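PDB 3HFT: WbmS, polysaccharide deacetylase involved in O-antigen biosynthesis from Bordetella bronchiseptica, which probably removes acetyl groups from a polysaccharide in O-antigen biosynthesis, as a zinc-binding member of the polysaccharide deacetylase family. Local coordinates for residues 19-24 and 251-256. Residues are numbered along the deposited sequence; the frame is centred on the assembly and turned at random.
Sequences NKFARI and SLLARN. With EDO (1,2-ethanediol), chain H.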
# COMPACT_ATOMS: atom_id res chain seq x y z
N ASN A 19 1.25 -9.34 28.28
CA ASN A 19 1.88 -8.13 27.69
C ASN A 19 1.34 -8.02 26.29
O ASN A 19 2.05 -8.24 25.29
CB ASN A 19 3.41 -8.25 27.61
N LYS A 20 0.08 -7.66 26.20
CA LYS A 20 -0.56 -7.63 24.90
C LYS A 20 -0.10 -6.48 24.02
O LYS A 20 -0.09 -6.59 22.81
CB LYS A 20 -2.07 -7.58 25.08
CG LYS A 20 -2.78 -8.56 24.18
CD LYS A 20 -4.27 -8.43 24.31
CE LYS A 20 -4.96 -9.73 24.01
NZ LYS A 20 -4.86 -10.62 25.18
N PHE A 21 0.25 -5.36 24.64
CA PHE A 21 0.56 -4.13 23.94
C PHE A 21 2.06 -4.02 23.70
O PHE A 21 2.88 -4.24 24.62
CB PHE A 21 0.08 -2.91 24.73
CG PHE A 21 -1.42 -2.80 24.82
CD1 PHE A 21 -2.15 -2.22 23.81
CD2 PHE A 21 -2.10 -3.27 25.94
CE1 PHE A 21 -3.53 -2.10 23.90
CE2 PHE A 21 -3.48 -3.15 26.04
CZ PHE A 21 -4.20 -2.56 25.02
N ALA A 22 2.43 -3.65 22.48
CA ALA A 22 3.82 -3.57 22.12
C ALA A 22 4.10 -2.32 21.27
O ALA A 22 3.19 -1.61 20.86
CB ALA A 22 4.22 -4.85 21.38
N ARG A 23 5.40 -2.06 21.08
CA ARG A 23 5.88 -1.02 20.20
C ARG A 23 6.15 -1.60 18.81
O ARG A 23 6.48 -2.78 18.68
CB ARG A 23 7.18 -0.46 20.76
CG ARG A 23 7.01 0.08 22.16
CD ARG A 23 8.34 0.37 22.76
NE ARG A 23 9.12 -0.84 22.89
CZ ARG A 23 9.55 -1.36 24.03
NH1 ARG A 23 9.32 -0.78 25.20
NH2 ARG A 23 10.26 -2.47 23.99
N ILE A 24 6.04 -0.79 17.77
CA ILE A 24 6.34 -1.30 16.42
C ILE A 24 7.75 -1.92 16.36
O ILE A 24 7.93 -2.99 15.78
CB ILE A 24 6.13 -0.20 15.32
CG1 ILE A 24 4.64 0.22 15.23
CG2 ILE A 24 6.69 -0.64 13.95
CD1 ILE A 24 3.69 -0.82 14.55
N SER A 251 -12.12 1.90 26.25
CA SER A 251 -12.62 0.52 26.43
C SER A 251 -11.61 -0.53 26.04
O SER A 251 -11.47 -1.55 26.71
CB SER A 251 -13.85 0.26 25.57
OG SER A 251 -14.89 1.09 26.02
N LEU A 252 -10.92 -0.27 24.96
CA LEU A 252 -9.90 -1.20 24.47
C LEU A 252 -8.81 -1.36 25.50
O LEU A 252 -8.36 -2.48 25.77
CB LEU A 252 -9.35 -0.66 23.15
CG LEU A 252 -8.21 -1.28 22.39
CD1 LEU A 252 -8.20 -0.55 21.03
CD2 LEU A 252 -6.90 -1.12 23.11
N LEU A 253 -8.39 -0.24 26.10
CA LEU A 253 -7.39 -0.26 27.16
C LEU A 253 -7.90 -1.01 28.39
O LEU A 253 -7.21 -1.90 28.91
CB LEU A 253 -6.97 1.18 27.55
CG LEU A 253 -6.15 1.97 26.52
CD1 LEU A 253 -6.04 3.46 26.87
CD2 LEU A 253 -4.76 1.32 26.31
N ALA A 254 -9.11 -0.67 28.84
CA ALA A 254 -9.71 -1.30 30.02
C ALA A 254 -9.86 -2.81 29.86
O ALA A 254 -9.57 -3.55 30.77
CB ALA A 254 -11.09 -0.66 30.36
N ARG A 255 -10.31 -3.25 28.70
CA ARG A 255 -10.47 -4.66 28.45
C ARG A 255 -9.18 -5.43 28.33
O ARG A 255 -9.21 -6.65 28.44
CB ARG A 255 -11.08 -4.89 27.09
CG ARG A 255 -12.49 -4.55 26.93
CD ARG A 255 -12.90 -4.99 25.53
NE ARG A 255 -14.20 -4.44 25.27
CZ ARG A 255 -14.48 -3.55 24.34
NH1 ARG A 255 -13.53 -3.13 23.51
NH2 ARG A 255 -15.73 -3.11 24.22
N ASN A 256 -8.07 -4.77 28.00
CA ASN A 256 -6.84 -5.49 27.63
C ASN A 256 -5.65 -5.30 28.56
O ASN A 256 -4.62 -5.91 28.35
CB ASN A 256 -6.46 -5.13 26.20
CG ASN A 256 -7.39 -5.74 25.19
OD1 ASN A 256 -7.40 -6.96 25.02
ND2 ASN A 256 -8.19 -4.92 24.52
C1 EDO H . 0.34 -4.76 27.79
O1 EDO H . 1.73 -4.99 27.65
C2 EDO H . -0.29 -5.32 29.05
O2 EDO H . -1.45 -6.10 28.66
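Phe-21 reaches from the loop before strand 39-44 to the C-terminal part of helix 245-256, where Leu-252, Leu-253 and Asn-256 receive its ring. Phe-21 CB lies 3.6 Å from C1 of a 1,2-ethanediol, probably a remnant of the crystallisation liquor, and CD2 meets the same carbon at the ring edge. Opposite CD2 on the ring, Phe-21 CE1 comes edge-on within 3.6 Å of Leu-252 CD2. Phe-21 CE2 and CZ both reach CB of Asn-256, each at 3.6 Å, while CZ also approaches Leu-253 CD2 obliquely. With CG anti to the carbonyl carbon (chi1 -67°), the ring extends toward the helix, and a flat, wholly apolar side chain suits a buried place whose far end is lined by two leucine methyls. Asn-256 serves two purposes: its CB packs against CE2 and CZ, while its amide plane, turned 82° from the ring plane, leaves ND2 to bond elsewhere. Asn-256 ND2 donates to Leu-252 O over 2.7 Å at 151° and also to Asp-194 OD2; two acceptors for one NH2 fix the amide's rotation. Asn-256 OD1 then faces the aliphatic part of Lys-20, 3.5 Å from Lys-20 CD; a long lysine chain can give methylene contact here while NZ reaches on to a weak bond with Tyr-17. Lys-20 and Ala-22 form backbone bonds with Ile-39, and Leu-252 packs on Leu-205 of strand 203-207, so the contact joins both chain ends beside two adjacent strands of the deacetylase's parallel sheet.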